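Local coordinates for LRA-12 (Uncultured bacterium, PDB 5AEB), which probably hydrolyses beta-lactam antibiotics, carbapenems among them, as a class B3 metallo-beta-lactamase with two zinc ions in its active site, at residues A[110-113]-A[114-118]; A[119-122]-A[123-126]; A[211-214]-A[215-219]. One frame throughout, in Å; residues are numbered along the deposited sequence.

The three local contacts follow one another along the chain and fall in two regions of this metallo-beta-lactamase. Contact 1 covers helix 111-115 and its C-terminal turn, and contact 2 continues straight into the loop that leads on toward strand 138-140. Their centres lie about 10 Å apart, and they touch where Val113 and Thr112 pack on Ser120, so that helix end and loop form one unit bordering the zinc site. Contact 3, on helix 204-216 and the way to strand 222-225, belongs to the helix packing by the five-stranded sheet; its centre is about 26 Å and 27 Å from those of contacts 1 and 2, and its nearest atoms stay about 11 Å from both.

Contact 1: A[110-113]-A[114-118]; sequences DATV and MADGG
Asp116 folds back over the end of helix 111-115 and brings its carboxylate against the carbonyls of Thr112 and Val113. The torsion responsible is chi1, 63°, which sets CG between the backbone N and the carbonyl carbon. OD2 lies 4.1 Å from Thr112 CG2, where the two side chains cross obliquely, and it accepts a hydrogen bond from Ser120. OD1 stands 2.9 Å from Val113 O, acceptor beside acceptor, an approach likely to be eased by Gly118 N, which donates to both oxygens: 2.9 Å to Val113 O and, weakly, 3.0 Å to Asp116 OD1. The bond from Gly118 N to Val113 O, with that from Gly117 N to Met114 O, makes a Schellman motif in which Gly117, at positive phi, is the C-prime residue. Val113 has CG1 anti to its backbone N (chi1 169°), which lays this methyl 3.6 Å from Gly118 CA. Met114 runs the other way, back along the helix: its CB and CG both sit 3.4 Å from Asp110 O, the carbonyl that accepts the hydrogen bond of Met114 N, and the chain bends at chi3. Asp110 OD2 is held by Thr162 and Ala85 N, close to the zinc ligand Gln84. In the beta-alpha-beta unit of strand 103-107, helix 111-115 and strand 138-140, Met114 packs the helix onto Leu104 and Ala106 of the first strand.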
loop_
_atom_site.group_PDB
_atom_site.type_symbol
_atom_site.label_atom_id
_atom_site.label_comp_id
_atom_site.label_asym_id
_atom_site.label_seq_id
_atom_site.Cartn_x
_atom_site.Cartn_y
_atom_site.Cartn_z
ATOM N N ASP A 110 -10.106 7.224 -4.784
ATOM C CA ASP A 110 -10.637 6.161 -3.950
ATOM C C ASP A 110 -11.486 6.697 -2.793
ATOM O O ASP A 110 -11.990 5.911 -1.981
ATOM C CB ASP A 110 -9.505 5.300 -3.400
ATOM C CG ASP A 110 -9.145 4.112 -4.309
ATOM O OD1 ASP A 110 -9.885 3.797 -5.282
ATOM O OD2 ASP A 110 -8.102 3.483 -4.028
ATOM N N ALA A 111 -11.661 8.024 -2.725
ATOM C CA ALA A 111 -12.278 8.646 -1.536
ATOM C C ALA A 111 -13.674 8.104 -1.330
ATOM O O ALA A 111 -14.035 7.752 -0.206
ATOM C CB ALA A 111 -12.309 10.162 -1.653
ATOM N N THR A 112 -14.417 8.009 -2.435
ATOM C CA THR A 112 -15.789 7.501 -2.456
ATOM C C THR A 112 -15.888 6.033 -2.040
ATOM O O THR A 112 -16.678 5.694 -1.140
ATOM C CB THR A 112 -16.447 7.714 -3.846
ATOM O OG1 THR A 112 -16.475 9.117 -4.119
ATOM C CG2 THR A 112 -17.920 7.229 -3.862
ATOM N N VAL A 113 -15.115 5.165 -2.687
ATOM C CA VAL A 113 -15.095 3.765 -2.305
ATOM C C VAL A 113 -14.762 3.648 -0.809
ATOM O O VAL A 113 -15.358 2.848 -0.108
ATOM C CB VAL A 113 -14.101 2.956 -3.157
ATOM C CG1 VAL A 113 -13.899 1.568 -2.579
ATOM C CG2 VAL A 113 -14.605 2.841 -4.591
ATOM N N MET A 114 -13.841 4.486 -0.324
ATOM C CA MET A 114 -13.426 4.421 1.078
ATOM C C MET A 114 -14.552 4.821 2.021
ATOM O O MET A 114 -14.772 4.161 3.033
ATOM C CB MET A 114 -12.202 5.298 1.340
ATOM C CG MET A 114 -10.907 4.633 0.939
ATOM S SD MET A 114 -9.483 5.746 0.966
ATOM C CE MET A 114 -9.228 6.011 2.725
ATOM N N ALA A 115 -15.245 5.897 1.665
ATOM C CA ALA A 115 -16.371 6.406 2.426
ATOM C C ALA A 115 -17.547 5.410 2.465
ATOM O O ALA A 115 -18.333 5.422 3.424
ATOM C CB ALA A 115 -16.804 7.762 1.873
ATOM N N ASP A 116 -17.674 4.539 1.461
ATOM C CA ASP A 116 -18.747 3.505 1.524
ATOM C C ASP A 116 -18.268 2.084 1.813
ATOM O O ASP A 116 -19.026 1.132 1.646
ATOM C CB ASP A 116 -19.665 3.514 0.287
ATOM C CG ASP A 116 -18.926 3.170 -1.000
ATOM O OD1 ASP A 116 -18.053 2.246 -1.016
ATOM O OD2 ASP A 116 -19.228 3.836 -2.022
ATOM N N GLY A 117 -17.018 1.942 2.238
ATOM C CA GLY A 117 -16.503 0.621 2.586
ATOM C C GLY A 117 -16.428 -0.388 1.443
ATOM O O GLY A 117 -16.432 -1.608 1.685
ATOM N N GLY A 118 -16.349 0.101 0.205
ATOM C CA GLY A 118 -16.129 -0.776 -0.959
ATOM C C GLY A 118 -17.400 -1.205 -1.681
ATOM O O GLY A 118 -17.342 -1.943 -2.661
#

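Contact 2: A[119-122]-A[123-126]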
loop_
_atom_site.group_PDB
_atom_site.type_symbol
_atom_site.label_atom_id
_atom_site.label_comp_id
_atom_site.label_asym_id
_atom_site.label_seq_id
_atom_site.Cartn_x
_atom_site.Cartn_y
_atom_site.Cartn_z
ATOM N N SER A 119 -18.553 -0.745 -1.202
ATOM C CA SER A 119 -19.827 -1.088 -1.836
ATOM C C SER A 119 -20.037 -0.444 -3.222
ATOM O O SER A 119 -20.847 -0.925 -4.002
ATOM C CB SER A 119 -21.017 -0.782 -0.906
ATOM O OG SER A 119 -21.432 0.551 -1.057
ATOM N N SER A 120 -19.345 0.649 -3.517
ATOM C CA SER A 120 -19.326 1.162 -4.887
ATOM C C SER A 120 -18.060 0.710 -5.672
ATOM O O SER A 120 -17.779 1.235 -6.762
ATOM C CB SER A 120 -19.427 2.675 -4.889
ATOM O OG SER A 120 -18.234 3.265 -4.396
ATOM N N ASP A 121 -17.309 -0.248 -5.122
ATOM C CA ASP A 121 -16.137 -0.784 -5.823
ATOM C C ASP A 121 -16.507 -1.244 -7.253
ATOM O O ASP A 121 -17.430 -2.033 -7.420
ATOM C CB ASP A 121 -15.510 -1.936 -5.019
ATOM C CG ASP A 121 -14.217 -2.481 -5.657
ATOM O OD1 ASP A 121 -14.246 -2.889 -6.834
ATOM O OD2 ASP A 121 -13.166 -2.525 -4.975
ATOM N N TYR A 122 -15.782 -0.772 -8.266
ATOM C CA TYR A 122 -16.103 -1.148 -9.661
ATOM C C TYR A 122 -16.130 -2.672 -9.886
ATOM O O TYR A 122 -16.876 -3.153 -10.721
ATOM C CB TYR A 122 -15.179 -0.465 -10.696
ATOM C CG TYR A 122 -13.770 -1.066 -10.805
ATOM C CD1 TYR A 122 -12.727 -0.616 -9.979
ATOM C CD2 TYR A 122 -13.485 -2.078 -11.737
ATOM C CE1 TYR A 122 -11.447 -1.157 -10.071
ATOM C CE2 TYR A 122 -12.210 -2.622 -11.840
ATOM C CZ TYR A 122 -11.183 -2.156 -11.000
ATOM O OH TYR A 122 -9.906 -2.701 -11.091
ATOM N N ALA A 123 -15.337 -3.413 -9.123
ATOM C CA ALA A 123 -15.166 -4.849 -9.337
ATOM C C ALA A 123 -15.936 -5.690 -8.337
ATOM O O ALA A 123 -16.433 -6.769 -8.677
ATOM C CB ALA A 123 -13.692 -5.233 -9.337
ATOM N N PHE A 124 -16.047 -5.200 -7.110
ATOM C CA PHE A 124 -16.678 -5.978 -6.056
ATOM C C PHE A 124 -17.811 -5.247 -5.374
ATOM O O PHE A 124 -18.259 -5.668 -4.321
ATOM C CB PHE A 124 -15.638 -6.396 -5.022
ATOM C CG PHE A 124 -14.482 -7.138 -5.607
ATOM C CD1 PHE A 124 -14.682 -8.369 -6.236
ATOM C CD2 PHE A 124 -13.200 -6.605 -5.551
ATOM C CE1 PHE A 124 -13.619 -9.056 -6.789
ATOM C CE2 PHE A 124 -12.130 -7.293 -6.095
ATOM C CZ PHE A 124 -12.343 -8.523 -6.711
ATOM N N GLY A 125 -18.273 -4.164 -5.983
ATOM C CA GLY A 125 -19.347 -3.378 -5.417
ATOM C C GLY A 125 -20.675 -4.096 -5.444
ATOM O O GLY A 125 -20.751 -5.308 -5.726
ATOM N N GLY A 126 -21.722 -3.342 -5.124
ATOM C CA GLY A 126 -23.098 -3.835 -5.213
ATOM C C GLY A 126 -23.557 -4.860 -4.188
ATOM O O GLY A 126 -24.747 -5.113 -4.095
#
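Asp121 OD1 is gripped by two backbone N-H groups of the following turn. Ala123 N reaches it at 2.6 Å, nearly in line with the C-O bond, whereas Phe124 N comes from above the carboxylate plane, 57° out of it, at 2.9 Å. The carboxylate is within range of both because CG lies anti to the backbone N (chi1 -176°), directing it across the bend. These two bonds limit its rotation. The Phe124 side chain runs alongside that of Asp121, pointing the same way, with ring and carboxylate planes 48° apart. The Ala123 methyl meets a face of both neighbouring rings: CB makes a CH-pi contact with Tyr122, 4.1 Å from the ring centroid, and lies over the centre of the Phe124 ring, 4.0 Å above its plane. Tyr122 OH bonds to the carbonyl of His161, a zinc ligand. Further back, Gly126 N donates to Ser119 O at 2.8 Å, while Gly125 N makes a weak bond to Asp121 O. An aspartate accepting the N-H two residues on is the hallmark of an Asx turn; here it shapes a loop beside the di-zinc site, where Asp121 also touches the zinc ligand His86.

Contact 3: A[211-214]-A[215-219]; sequences TLQA and MKNLS
Met215 lies alongside Thr211, one helical turn earlier, both side chains pointing the same way, with SD 3.5 Å from Thr211 CG2. With Thr211 chi1 at -65°, OG1 stands beside the backbone N, leaving CG2 anti to it and facing the sulfur; OG1 itself is hydrogen-bonded to Pro159 O and Asp207 O. Beneath this pair, Met215 N meets Thr211 O at 2.7 Å in a nearly straight bond, 166° at the hydrogen. Lys216 comes next, its N donating a hydrogen bond to Leu212 O at 3.1 Å. Its aliphatic chain then passes close by the same carbonyl, from CG at 3.4 Å to CE at 3.6 Å, and bends at chi4; Leu258 and Gln262 of helix 251-267 pack against it. These residues belong to helix 204-216, the connecting helix of a beta-alpha-beta crossover from strand 178-184 to strand 222-225, and Met215 also touches Ala184 of the first strand. Asn217 N makes two weak bonds, 3.4 Å to Gln213 O and 3.3 Å to Ala214 O. Leu218 turns its CG to Ala214 O, 3.5 Å away, and packs on Leu182, while its own carbonyl accepts a hydrogen bond from Arg251.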
loop_
_atom_site.group_PDB
_atom_site.type_symbol
_atom_site.label_atom_id
_atom_site.label_comp_id
_atom_site.label_asym_id
_atom_site.label_seq_id
_atom_site.Cartn_x
_atom_site.Cartn_y
_atom_site.Cartn_z
ATOM N N THR A 211 -0.594 4.074 -15.991
ATOM C CA THR A 211 0.163 3.571 -14.847
ATOM C C THR A 211 1.398 2.770 -15.273
ATOM O O THR A 211 2.502 3.047 -14.807
ATOM C CB THR A 211 -0.738 2.792 -13.873
ATOM O OG1 THR A 211 -1.694 3.698 -13.311
ATOM C CG2 THR A 211 0.066 2.175 -12.727
ATOM N N LEU A 212 1.204 1.773 -16.137
ATOM C CA LEU A 212 2.313 0.952 -16.641
ATOM C C LEU A 212 3.487 1.801 -17.182
ATOM O O LEU A 212 4.646 1.618 -16.772
ATOM C CB LEU A 212 1.815 -0.028 -17.703
ATOM C CG LEU A 212 0.959 -1.117 -17.085
ATOM C CD1 LEU A 212 0.012 -1.657 -18.131
ATOM C CD2 LEU A 212 1.840 -2.218 -16.482
ATOM N N GLN A 213 3.170 2.745 -18.062
ATOM C CA GLN A 213 4.146 3.696 -18.581
ATOM C C GLN A 213 4.817 4.562 -17.468
ATOM O O GLN A 213 6.048 4.641 -17.392
ATOM C CB GLN A 213 3.462 4.569 -19.648
ATOM C CG GLN A 213 4.257 5.792 -20.058
ATOM C CD GLN A 213 5.244 5.514 -21.171
ATOM O OE1 GLN A 213 6.065 6.381 -21.511
ATOM N NE2 GLN A 213 5.169 4.303 -21.764
ATOM N N ALA A 214 4.007 5.184 -16.606
ATOM C CA ALA A 214 4.521 5.991 -15.508
ATOM C C ALA A 214 5.434 5.176 -14.565
ATOM O O ALA A 214 6.492 5.648 -14.158
ATOM C CB ALA A 214 3.378 6.616 -14.724
ATOM N N MET A 215 5.017 3.971 -14.217
ATOM C CA MET A 215 5.826 3.123 -13.285
ATOM C C MET A 215 7.154 2.630 -13.844
ATOM O O MET A 215 8.142 2.530 -13.094
ATOM C CB MET A 215 5.011 1.969 -12.686
ATOM C CG MET A 215 3.999 2.449 -11.636
ATOM S SD MET A 215 2.947 1.135 -10.992
ATOM C CE MET A 215 3.962 0.695 -9.575
ATOM N N LYS A 216 7.176 2.274 -15.124
ATOM C CA LYS A 216 8.417 1.863 -15.796
ATOM C C LYS A 216 9.477 2.965 -15.710
ATOM O O LYS A 216 10.674 2.674 -15.560
ATOM C CB LYS A 216 8.193 1.468 -17.266
ATOM C CG LYS A 216 7.556 0.083 -17.456
ATOM C CD LYS A 216 6.884 -0.073 -18.825
ATOM C CE LYS A 216 5.778 -1.139 -18.810
ATOM N NZ LYS A 216 6.151 -2.328 -19.633
ATOM N N ASN A 217 9.047 4.221 -15.785
ATOM C CA ASN A 217 9.997 5.340 -15.816
ATOM C C ASN A 217 10.441 5.895 -14.457
ATOM O O ASN A 217 11.242 6.803 -14.408
ATOM C CB ASN A 217 9.431 6.477 -16.667
ATOM C CG ASN A 217 9.314 6.093 -18.133
ATOM O OD1 ASN A 217 8.325 6.409 -18.788
ATOM N ND2 ASN A 217 10.306 5.389 -18.635
ATOM N N LEU A 218 9.872 5.389 -13.371
ATOM C CA LEU A 218 10.245 5.818 -12.032
ATOM C C LEU A 218 11.693 5.373 -11.717
ATOM O O LEU A 218 12.133 4.325 -12.204
ATOM C CB LEU A 218 9.295 5.213 -11.016
ATOM C CG LEU A 218 7.881 5.824 -11.001
ATOM C CD1 LEU A 218 6.959 5.114 -10.035
ATOM C CD2 LEU A 218 7.970 7.312 -10.680
ATOM N N SER A 219 12.427 6.173 -10.945
ATOM C CA SER A 219 13.696 5.707 -10.370
ATOM C C SER A 219 13.759 5.816 -8.838
ATOM O O SER A 219 13.204 6.750 -8.228
ATOM C CB SER A 219 14.916 6.366 -11.031
ATOM O OG SER A 219 14.699 7.738 -11.137
#